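Local coordinates for nitronate monooxygenase family protein (Pseudomonas aeruginosa, PDB 4QIT) that uses FMN and molecular oxygen to catalyse the oxidative denitrification of alkyl nitronates, with the toxin propionate 3-nitronate as its best substrate, at residues 24-27 with 28-31; 246-249 with 250-253; 254-257 with 258-262. The protein carries 1 engineered substitution. All blocks are in the same frame, centred on the assembly; numbering follows the deposited sequence.

Two loops that follow neighbouring strands of the FMN-binding TIM barrel, and the helix start that continues the second, make up the three contacts. Contact 1 (24-31) links strand 21-23 to helix 32-41; much later in the chain, contact 2 (246-253) opens with the short helix after strand 241-244, and contact 3 (254-262) carries on without a gap into helix 258-265. Strands 21-23 and 241-244 adjoin in the parallel sheet. The centres of contacts 1 and 2 lie about 10 Å apart, and those of contacts 2 and 3 about 9 Å. Contact 1 holds the isoalloxazine and contact 2 the phosphate, while Tyr260 of contact 3 also touches the flavin. Val249 packs on Met26 and Tyr260, joining all three.

Contact 1. Residues 24-27 with 28-31; sequences APML and GVST. With FMN (flavin mononucleotide), chain C.
The loop leaving strand 21-23 is part of the flavin pocket, and it is shaped by a turn in which Met26 O faces the backbone of Val29 and Ser30. Val29 N donates to Met26 O at 2.8 Å from 33° out of the carbonyl plane, whereas Ser30 N, also 2.8 Å from Met26 O, lies in that plane on a lone pair. One carbonyl oxygen is thus held by two successive amides. Ser30 returns the grip through its side chain: with chi1 at 51°, its hydroxyl is tucked between its own N and carbonyl carbon, where OG accepts from Met26 N over 2.9 Å. Both polar backbone atoms of Met26 are therefore engaged by the residues that follow. Residues 26-29 form a type II beta turn with Gly28 in its third position, at a positive phi of 90°, and in this FMN-dependent TIM barrel the turn presents its first half to the isoalloxazine. Leu27 N donates a moderately bent bond to FMN O4, 2.8 Å away, and a weak, more strongly bent one to FMN N5, so a single amide marks the edge where the redox-active nitrogen sits. The Met26 side chain runs across the benzenoid part of the flavin. Its CB and CG lie over the C5A-C6 side, and the thioether sits above the face of that ring with SD 3.8 Å from FMN C7. A bend at chi3 then turns the methyl off the flavin toward Val29, CE coming within 4.1 Å of Val29 CG1, while Met26 CB packs against Val29 CB. From its other branch Val29 reaches the flavin rim, CG2 lying 4.0 Å from the methyl carbon FMN C7M. Strand 72-77 packs on Pro25 and Leu27.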
ATOM      1  N   ALA A  24      15.106  12.361   0.208  1.00  8.11           N
ATOM      2  CA  ALA A  24      14.688  12.078   1.581  1.00  9.70           C
ATOM      3  C   ALA A  24      15.847  12.033   2.564  1.00  9.42           C
ATOM      4  O   ALA A  24      16.908  11.484   2.261  1.00 10.04           O
ATOM      5  CB  ALA A  24      13.900  10.768   1.639  1.00  9.60           C
ATOM      6  N   PRO A  25      15.647  12.609   3.756  1.00 10.74           N
ATOM      7  CA  PRO A  25      16.639  12.375   4.799  1.00  9.16           C
ATOM      8  C   PRO A  25      16.592  10.908   5.143  1.00 11.57           C
ATOM      9  O   PRO A  25      15.512  10.312   5.219  1.00 12.95           O
ATOM     10  CB  PRO A  25      16.126  13.198   5.984  1.00 11.79           C
ATOM     11  CG  PRO A  25      14.673  13.405   5.720  1.00 14.51           C
ATOM     12  CD  PRO A  25      14.490  13.386   4.229  1.00 10.52           C
ATOM     13  N   MET A  26      17.766  10.325   5.290  1.00 11.19           N
ATOM     14  CA  MET A  26      17.890   8.897   5.474  1.00 13.08           C
ATOM     15  C   MET A  26      19.013   8.639   6.440  1.00 12.39           C
ATOM     16  O   MET A  26      20.176   8.619   6.045  1.00 13.15           O
ATOM     17  CB  MET A  26      18.170   8.213   4.131  1.00 12.91           C
ATOM     18  CG  MET A  26      17.001   8.280   3.147  1.00 12.69           C
ATOM     19  SD  MET A  26      17.370   7.426   1.605  1.00 12.99           S
ATOM     20  CE  MET A  26      18.394   8.649   0.768  1.00 12.09           C
ATOM     21  N   LEU A  27      18.672   8.446   7.710  1.00 12.55           N
ATOM     22  CA  LEU A  27      19.700   8.296   8.721  1.00 12.69           C
ATOM     23  C   LEU A  27      20.605   7.107   8.386  1.00 16.87           C
ATOM     24  O   LEU A  27      20.122   5.994   8.149  1.00 15.30           O
ATOM     25  CB  LEU A  27      19.073   8.173  10.115  1.00 13.65           C
ATOM     26  CG  LEU A  27      20.032   8.228  11.306  1.00 15.58           C
ATOM     27  CD1 LEU A  27      20.809   9.535  11.349  1.00 16.47           C
ATOM     28  CD2 LEU A  27      19.227   8.041  12.592  1.00 18.15           C
ATOM     29  N   GLY A  28      21.910   7.373   8.305  1.00 15.00           N
ATOM     30  CA  GLY A  28      22.892   6.367   7.940  1.00 14.09           C
ATOM     31  C   GLY A  28      23.162   6.257   6.447  1.00 15.59           C
ATOM     32  O   GLY A  28      24.073   5.540   6.029  1.00 15.34           O
ATOM     33  N   VAL A  29      22.372   6.959   5.638  1.00 13.27           N
ATOM     34  CA  VAL A  29      22.512   6.882   4.177  1.00 12.60           C
ATOM     35  C   VAL A  29      22.701   8.256   3.528  1.00 11.52           C
ATOM     36  O   VAL A  29      23.589   8.436   2.684  1.00 13.46           O
ATOM     37  CB  VAL A  29      21.314   6.167   3.535  1.00 13.09           C
ATOM     38  CG1 VAL A  29      21.437   6.196   2.015  1.00 14.11           C
ATOM     39  CG2 VAL A  29      21.224   4.732   4.034  1.00 18.94           C
ATOM     40  N   SER A  30      21.881   9.232   3.905  1.00 11.25           N
ATOM     41  CA  SER A  30      22.124  10.576   3.411  1.00  9.57           C
ATOM     42  C   SER A  30      23.399  11.134   4.041  1.00 13.21           C
ATOM     43  O   SER A  30      23.824  10.697   5.122  1.00 14.45           O
ATOM     44  CB  SER A  30      20.919  11.497   3.620  1.00 12.87           C
ATOM     45  OG  SER A  30      20.436  11.467   4.947  1.00 12.91           O
ATOM     46  N   THR A  31      24.023  12.075   3.337  1.00 12.12           N
ATOM     47  CA  THR A  31      25.276  12.686   3.767  1.00 13.77           C
ATOM     48  C   THR A  31      25.235  14.145   3.346  1.00 13.83           C
ATOM     49  O   THR A  31      24.422  14.512   2.500  1.00 11.82           O
ATOM     50  CB  THR A  31      26.465  12.051   3.035  1.00 12.74           C
ATOM     51  OG1 THR A  31      26.320  12.295   1.626  1.00 12.65           O
ATOM     52  CG2 THR A  31      26.551  10.550   3.308  1.00 13.77           C
TER
HETATM   53  N1  FMN C 401      12.596   9.338   7.055  1.00 26.23           N
HETATM   54  C2  FMN C 401      12.913  10.141   8.143  1.00 22.75           C
HETATM   55  O2  FMN C 401      12.085  10.946   8.549  1.00 31.43           O
HETATM   56  N3  FMN C 401      14.146  10.074   8.752  1.00 21.59           N
HETATM   57  C4  FMN C 401      15.068   9.162   8.285  1.00 21.28           C
HETATM   58  O4  FMN C 401      16.175   9.056   8.804  1.00 20.96           O
HETATM   59  C4A FMN C 401      14.752   8.352   7.209  1.00 27.42           C
HETATM   60  N5  FMN C 401      15.692   7.455   6.773  1.00 27.68           N
HETATM   61  C5A FMN C 401      15.432   6.643   5.695  1.00 23.83           C
HETATM   62  C6  FMN C 401      16.420   5.761   5.282  1.00 22.71           C
HETATM   63  C7  FMN C 401      16.213   4.934   4.197  1.00 21.93           C
HETATM   64  C7M FMN C 401      17.340   4.025   3.796  1.00 23.97           C
HETATM   65  C8  FMN C 401      14.990   4.968   3.527  1.00 21.00           C
HETATM   66  C8M FMN C 401      14.744   4.059   2.357  1.00 22.62           C
HETATM   67  C9  FMN C 401      13.994   5.855   3.952  1.00 23.22           C
HETATM   68  C9A FMN C 401      14.209   6.707   5.042  1.00 24.50           C
HETATM   69  N10 FMN C 401      13.241   7.609   5.486  1.00 25.57           N
HETATM   70  C10 FMN C 401      13.516   8.427   6.579  1.00 24.26           C
HETATM   71  C1' FMN C 401      11.894   7.672   4.811  1.00 23.08           C
HETATM   72  C2' FMN C 401      11.816   8.731   3.725  1.00 23.73           C
HETATM   73  O2' FMN C 401      11.713  10.000   4.317  1.00 23.23           O
HETATM   74  C3' FMN C 401      10.588   8.526   2.848  1.00 20.65           C
HETATM   75  O3' FMN C 401       9.424   8.290   3.611  1.00 19.08           O
HETATM   76  C4' FMN C 401      10.835   7.304   1.991  1.00 18.01           C
HETATM   77  O4' FMN C 401      12.202   7.249   1.627  1.00 20.42           O
HETATM   78  C5' FMN C 401       9.999   7.420   0.729  1.00 17.85           C
HETATM   79  O5' FMN C 401       9.967   6.127   0.207  1.00 10.56           O
HETATM   80  P   FMN C 401      10.844   5.715  -1.054  1.00  7.93           P
HETATM   81  O1P FMN C 401      11.195   6.946  -1.847  1.00 10.49           O
HETATM   82  O2P FMN C 401      10.040   4.714  -1.826  1.00  8.78           O
HETATM   83  O3P FMN C 401      12.084   5.111  -0.482  1.00 10.36           O

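Contact 2. Residues 246-249 with 250-253; sequences TAFV and LCPE. With FMN (flavin mononucleotide), chain C.
Phe248 and Cys251 meet just after the short, weakly bonded helical turn at 246-249, and here the packing is dense. Cys251 N donates to Phe248 O over 3.2 Å, approaching from well above the carbonyl plane and off the lone pairs. The thiol lies beside its own backbone N, anti to the carbonyl carbon (chi1 -66°), which carries SG to the Phe248 ring: it is 3.7 Å from CD1 of Phe248 in an oblique sulfur-aromatic contact, 69° off the ring normal. Leu347 of helix 344-355 packs against both side chains, and Val38 of helix 32-41 against the phenyl ring, so the pair is buried between two helices. Away from the phenyl ring, a water bridges the backbone. It accepts from Leu250 N at 3.0 Å and lies 2.8 Å from Thr246 O, joining the first residue of the turn to the first of the loop. Beyond Cys251 the packing thins: Pro252 is exposed and takes no part, and Glu253, partly exposed, is held from outside, OE1 by Ala344 N and its backbone O by Thr31 OG1. The opposite end of the segment binds the cofactor. Thr246 grips one phosphate oxygen twice, through its backbone N, 2.9 Å from FMN O3P, and through its hydroxyl, OG1 being the donor at 2.5 Å from the same FMN O3P. This is the phosphate end of the FMN site, placed after strand 241-244 of the barrel. Gly333 N is hydrogen-bonded to Thr246 OG1 as well, and a hydroxyl that accepts from an amide while donating to a phosphate would probably be polarised, making it a stronger donor to the anion.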
ATOM      1  N   THR A 246      14.637   5.883  -1.667  1.00  7.73           N
ATOM      2  CA  THR A 246      15.241   4.717  -2.314  1.00  8.12           C
ATOM      3  C   THR A 246      15.962   5.084  -3.614  1.00  9.20           C
ATOM      4  O   THR A 246      17.050   4.574  -3.894  1.00  9.88           O
ATOM      5  CB  THR A 246      14.171   3.648  -2.582  1.00  7.73           C
ATOM      6  OG1 THR A 246      13.573   3.281  -1.334  1.00  9.84           O
ATOM      7  CG2 THR A 246      14.777   2.404  -3.218  1.00  9.92           C
ATOM      8  N   ALA A 247      15.384   6.009  -4.376  1.00  8.05           N
ATOM      9  CA  ALA A 247      15.993   6.434  -5.647  1.00  8.39           C
ATOM     10  C   ALA A 247      17.407   7.005  -5.492  1.00 10.48           C
ATOM     11  O   ALA A 247      18.205   6.938  -6.442  1.00 10.95           O
ATOM     12  CB  ALA A 247      15.107   7.429  -6.354  1.00  8.95           C
ATOM     13  N   PHE A 248      17.723   7.551  -4.315  1.00 10.22           N
ATOM     14  CA  PHE A 248      19.024   8.192  -4.096  1.00  9.01           C
ATOM     15  C   PHE A 248      20.029   7.316  -3.358  1.00  9.98           C
ATOM     16  O   PHE A 248      21.184   7.708  -3.190  1.00 10.71           O
ATOM     17  CB  PHE A 248      18.875   9.550  -3.387  1.00  9.38           C
ATOM     18  CG  PHE A 248      18.268  10.619  -4.257  1.00  9.39           C
ATOM     19  CD1 PHE A 248      19.069  11.377  -5.101  1.00  9.73           C
ATOM     20  CD2 PHE A 248      16.902  10.831  -4.263  1.00 10.84           C
ATOM     21  CE1 PHE A 248      18.527  12.357  -5.917  1.00 11.42           C
ATOM     22  CE2 PHE A 248      16.342  11.808  -5.075  1.00 11.72           C
ATOM     23  CZ  PHE A 248      17.160  12.566  -5.911  1.00 11.73           C
ATOM     24  N   VAL A 249      19.610   6.128  -2.932  1.00 10.16           N
ATOM     25  CA  VAL A 249      20.488   5.255  -2.151  1.00 10.70           C
ATOM     26  C   VAL A 249      21.758   4.846  -2.903  1.00  9.87           C
ATOM     27  O   VAL A 249      22.858   4.843  -2.338  1.00 10.81           O
ATOM     28  CB  VAL A 249      19.733   4.011  -1.634  1.00  9.60           C
ATOM     29  CG1 VAL A 249      20.698   3.025  -1.001  1.00 12.68           C
ATOM     30  CG2 VAL A 249      18.670   4.440  -0.615  1.00 12.94           C
ATOM     31  N   LEU A 250      21.600   4.514  -4.180  1.00 10.00           N
ATOM     32  CA  LEU A 250      22.728   4.089  -5.011  1.00 10.50           C
ATOM     33  C   LEU A 250      23.629   5.223  -5.504  1.00 10.47           C
ATOM     34  O   LEU A 250      24.654   4.963  -6.146  1.00 11.74           O
ATOM     35  CB  LEU A 250      22.233   3.267  -6.202  1.00  9.84           C
ATOM     36  CG  LEU A 250      21.529   1.959  -5.859  1.00 11.87           C
ATOM     37  CD1 LEU A 250      21.066   1.305  -7.141  1.00 11.74           C
ATOM     38  CD2 LEU A 250      22.449   1.020  -5.090  1.00 14.92           C
ATOM     39  N   CYS A 251      23.257   6.467  -5.222  1.00 11.26           N
ATOM     40  CA  CYS A 251      24.111   7.597  -5.605  1.00 10.35           C
ATOM     41  C   CYS A 251      25.456   7.434  -4.916  1.00 12.69           C
ATOM     42  O   CYS A 251      25.521   7.005  -3.766  1.00 10.54           O
ATOM     43  CB  CYS A 251      23.491   8.932  -5.196  1.00 10.83           C
ATOM     44  SG  CYS A 251      21.974   9.335  -6.066  1.00 11.92           S
ATOM     45  N   PRO A 252      26.542   7.758  -5.623  1.00 11.78           N
ATOM     46  CA  PRO A 252      27.890   7.619  -5.063  1.00 11.41           C
ATOM     47  C   PRO A 252      28.099   8.524  -3.849  1.00 13.23           C
ATOM     48  O   PRO A 252      28.959   8.229  -3.008  1.00 14.65           O
ATOM     49  CB  PRO A 252      28.800   8.041  -6.229  1.00 14.41           C
ATOM     50  CG  PRO A 252      27.928   8.874  -7.110  1.00 15.46           C
ATOM     51  CD  PRO A 252      26.574   8.224  -7.019  1.00 13.80           C
ATOM     52  N   GLU A 253      27.314   9.595  -3.754  1.00 12.59           N
ATOM     53  CA  GLU A 253      27.408  10.531  -2.636  1.00 11.84           C
ATOM     54  C   GLU A 253      26.789   9.998  -1.345  1.00 12.51           C
ATOM     55  O   GLU A 253      27.049  10.537  -0.279  1.00 13.85           O
ATOM     56  CB  GLU A 253      26.741  11.861  -2.997  1.00 12.87           C
ATOM     57  CG  GLU A 253      27.380  12.610  -4.172  1.00 14.59           C
ATOM     58  CD  GLU A 253      26.903  12.135  -5.534  1.00 16.12           C
ATOM     59  OE1 GLU A 253      26.012  11.256  -5.610  1.00 14.75           O
ATOM     60  OE2 GLU A 253      27.418  12.653  -6.557  1.00 16.66           O
TER
HETATM   61  N1  FMN C 401      12.596   9.338   7.055  1.00 26.23           N
HETATM   62  C2  FMN C 401      12.913  10.141   8.143  1.00 22.75           C
HETATM   63  O2  FMN C 401      12.085  10.946   8.549  1.00 31.43           O
HETATM   64  N3  FMN C 401      14.146  10.074   8.752  1.00 21.59           N
HETATM   65  C4  FMN C 401      15.068   9.162   8.285  1.00 21.28           C
HETATM   66  O4  FMN C 401      16.175   9.056   8.804  1.00 20.96           O
HETATM   67  C4A FMN C 401      14.752   8.352   7.209  1.00 27.42           C
HETATM   68  N5  FMN C 401      15.692   7.455   6.773  1.00 27.68           N
HETATM   69  C5A FMN C 401      15.432   6.643   5.695  1.00 23.83           C
HETATM   70  C6  FMN C 401      16.420   5.761   5.282  1.00 22.71           C
HETATM   71  C7  FMN C 401      16.213   4.934   4.197  1.00 21.93           C
HETATM   72  C7M FMN C 401      17.340   4.025   3.796  1.00 23.97           C
HETATM   73  C8  FMN C 401      14.990   4.968   3.527  1.00 21.00           C
HETATM   74  C8M FMN C 401      14.744   4.059   2.357  1.00 22.62           C
HETATM   75  C9  FMN C 401      13.994   5.855   3.952  1.00 23.22           C
HETATM   76  C9A FMN C 401      14.209   6.707   5.042  1.00 24.50           C
HETATM   77  N10 FMN C 401      13.241   7.609   5.486  1.00 25.57           N
HETATM   78  C10 FMN C 401      13.516   8.427   6.579  1.00 24.26           C
HETATM   79  C1' FMN C 401      11.894   7.672   4.811  1.00 23.08           C
HETATM   80  C2' FMN C 401      11.816   8.731   3.725  1.00 23.73           C
HETATM   81  O2' FMN C 401      11.713  10.000   4.317  1.00 23.23           O
HETATM   82  C3' FMN C 401      10.588   8.526   2.848  1.00 20.65           C
HETATM   83  O3' FMN C 401       9.424   8.290   3.611  1.00 19.08           O
HETATM   84  C4' FMN C 401      10.835   7.304   1.991  1.00 18.01           C
HETATM   85  O4' FMN C 401      12.202   7.249   1.627  1.00 20.42           O
HETATM   86  C5' FMN C 401       9.999   7.420   0.729  1.00 17.85           C
HETATM   87  O5' FMN C 401       9.967   6.127   0.207  1.00 10.56           O
HETATM   88  P   FMN C 401      10.844   5.715  -1.054  1.00  7.93           P
HETATM   89  O1P FMN C 401      11.195   6.946  -1.847  1.00 10.49           O
HETATM   90  O2P FMN C 401      10.040   4.714  -1.826  1.00  8.78           O
HETATM   91  O3P FMN C 401      12.084   5.111  -0.482  1.00 10.36           O
HETATM   92  O   HOH W   1      19.056   4.092  -5.751  1.00 11.48           O

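Contact 3. Residues 254-257 with 258-262; sequences SSAN and AAYRE
Ala256 O is gripped by the guanidinium of Arg261, which folds back from the first turn of helix 258-265 along the loop leading into it. Arg261 NE supplies the better bond, 2.9 Å to Ala256 O, although it stands 50° above the carbonyl plane; Arg261 NH2 adds a weak one to the same oxygen. The arginine chain is extended from CG to NE and carries the guanidinium back to Ala256, whose CB sits 3.9 Å from the plane over one face, offset toward the rim. At the edge, in the plane of the group, Ser254 O lies 2.9 Å from Arg261 NH2. Outside the two segments, NH1 is hydrogen-bonded to Cys251 O. Ser254 also braces the approach: its OG accepts from Ala256 N at 3.2 Å, an ST turn, and bonds to Val249 O. Asn257 is the N-cap of the helix. Its side chain turns back between its own N and carbonyl carbon (chi1 68°), so that OD1 meets Tyr260 N at 3.0 Å, nearly along the C=O axis. Its backbone oxygen opens the regular helical pattern, Asn257 O accepting from Arg261 N over 3.0 Å. Between these polar links lies a small apolar contact, Ala256 CB against CD2 of the Tyr260 ring at 3.6 Å, met obliquely. Tyr260 is buried and touches the FMN, while its hydroxyl bonds to Trp331 O, the backbone of a residue of the nitroethane pocket. Because the guanidinium is bound to main-chain carbonyls of the loop, its positive charge is probably stabilised by peptide dipoles, and the cap likewise supplies a side-chain acceptor to the amide of Tyr260, in the first turn of the helix.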
ATOM      1  N   SER A 254      25.963   8.957  -1.428  1.00 11.16           N
ATOM      2  CA  SER A 254      25.342   8.426  -0.214  1.00 11.08           C
ATOM      3  C   SER A 254      26.352   7.613   0.592  1.00 10.53           C
ATOM      4  O   SER A 254      27.421   7.257   0.079  1.00 14.12           O
ATOM      5  CB  SER A 254      24.132   7.550  -0.553  1.00 11.21           C
ATOM      6  OG  SER A 254      24.520   6.199  -0.725  1.00 11.73           O
ATOM      7  N   SER A 255      26.022   7.308   1.847  1.00 12.66           N
ATOM      8  CA  SER A 255      26.903   6.475   2.658  1.00 13.09           C
ATOM      9  C   SER A 255      26.463   5.012   2.760  1.00 13.30           C
ATOM     10  O   SER A 255      26.881   4.299   3.673  1.00 14.70           O
ATOM     11  CB  SER A 255      27.080   7.064   4.063  1.00 14.63           C
ATOM     12  OG  SER A 255      25.830   7.223   4.705  1.00 15.68           O
ATOM     13  N   ALA A 256      25.637   4.552   1.820  1.00 12.78           N
ATOM     14  CA  ALA A 256      25.322   3.128   1.740  1.00 11.13           C
ATOM     15  C   ALA A 256      26.628   2.367   1.536  1.00 11.78           C
ATOM     16  O   ALA A 256      27.479   2.785   0.739  1.00 14.15           O
ATOM     17  CB  ALA A 256      24.361   2.847   0.586  1.00  9.77           C
ATOM     18  N   ASN A 257      26.805   1.258   2.242  1.00 12.80           N
ATOM     19  CA  ASN A 257      28.017   0.480   2.021  1.00 14.23           C
ATOM     20  C   ASN A 257      27.902  -0.433   0.798  1.00 12.89           C
ATOM     21  O   ASN A 257      26.845  -0.507   0.153  1.00 11.41           O
ATOM     22  CB  ASN A 257      28.490  -0.252   3.295  1.00 12.49           C
ATOM     23  CG  ASN A 257      27.555  -1.373   3.735  1.00 14.85           C
ATOM     24  OD1 ASN A 257      26.672  -1.810   2.989  1.00 13.15           O
ATOM     25  ND2 ASN A 257      27.761  -1.854   4.959  1.00 14.97           N
ATOM     26  N   ALA A 258      28.990  -1.115   0.457  1.00 12.50           N
ATOM     27  CA  ALA A 258      29.009  -1.946  -0.739  1.00 13.72           C
ATOM     28  C   ALA A 258      27.956  -3.048  -0.714  1.00 10.72           C
ATOM     29  O   ALA A 258      27.334  -3.354  -1.736  1.00 13.77           O
ATOM     30  CB  ALA A 258      30.400  -2.547  -0.945  1.00 17.58           C
ATOM     31  N   ALA A 259      27.750  -3.649   0.450  1.00 12.42           N
ATOM     32  CA  ALA A 259      26.784  -4.734   0.530  1.00 11.59           C
ATOM     33  C   ALA A 259      25.365  -4.213   0.276  1.00 10.60           C
ATOM     34  O   ALA A 259      24.560  -4.878  -0.383  1.00 10.26           O
ATOM     35  CB  ALA A 259      26.878  -5.440   1.874  1.00 13.17           C
ATOM     36  N   TYR A 260      25.064  -3.033   0.804  1.00 11.32           N
ATOM     37  CA  TYR A 260      23.755  -2.405   0.604  1.00  9.95           C
ATOM     38  C   TYR A 260      23.533  -2.113  -0.880  1.00 10.43           C
ATOM     39  O   TYR A 260      22.476  -2.422  -1.440  1.00  9.76           O
ATOM     40  CB  TYR A 260      23.723  -1.130   1.441  1.00 10.74           C
ATOM     41  CG  TYR A 260      22.392  -0.423   1.658  1.00  9.76           C
ATOM     42  CD1 TYR A 260      21.219  -0.825   1.022  1.00 10.40           C
ATOM     43  CD2 TYR A 260      22.332   0.664   2.519  1.00  9.96           C
ATOM     44  CE1 TYR A 260      20.023  -0.137   1.245  1.00  9.86           C
ATOM     45  CE2 TYR A 260      21.157   1.344   2.750  1.00 11.21           C
ATOM     46  CZ  TYR A 260      20.004   0.945   2.118  1.00 10.29           C
ATOM     47  OH  TYR A 260      18.846   1.664   2.369  1.00 11.27           O
ATOM     48  N   ARG A 261      24.537  -1.535  -1.536  1.00 12.14           N
ATOM     49  CA  ARG A 261      24.436  -1.244  -2.965  1.00 13.13           C
ATOM     50  C   ARG A 261      24.244  -2.514  -3.788  1.00 12.91           C
ATOM     51  O   ARG A 261      23.368  -2.570  -4.656  1.00 12.18           O
ATOM     52  CB  ARG A 261      25.672  -0.469  -3.442  1.00 12.72           C
ATOM     53  CG  ARG A 261      25.831   0.872  -2.757  1.00 13.28           C
ATOM     54  CD  ARG A 261      27.203   1.467  -3.011  1.00 12.44           C
ATOM     55  NE  ARG A 261      27.433   2.618  -2.143  1.00 13.37           N
ATOM     56  CZ  ARG A 261      27.029   3.853  -2.416  1.00 15.08           C
ATOM     57  NH1 ARG A 261      26.399   4.116  -3.561  1.00 14.67           N
ATOM     58  NH2 ARG A 261      27.264   4.827  -1.548  1.00 17.06           N
ATOM     59  N   GLU A 262      25.047  -3.535  -3.506  1.00 13.00           N
ATOM     60  CA  GLU A 262      24.913  -4.833  -4.178  1.00 14.22           C
ATOM     61  C   GLU A 262      23.517  -5.437  -3.970  1.00 12.74           C
ATOM     62  O   GLU A 262      22.905  -5.942  -4.915  1.00 14.04           O
ATOM     63  CB  GLU A 262      25.983  -5.804  -3.675  1.00 16.14           C
ATOM     64  CG  GLU A 262      25.762  -7.247  -4.061  1.00 25.19           C
ATOM     65  CD  GLU A 262      26.828  -8.173  -3.501  1.00 32.83           C
ATOM     66  OE1 GLU A 262      27.031  -8.185  -2.263  1.00 33.54           O
ATOM     67  OE2 GLU A 262      27.464  -8.891  -4.302  1.00 38.93           O
TER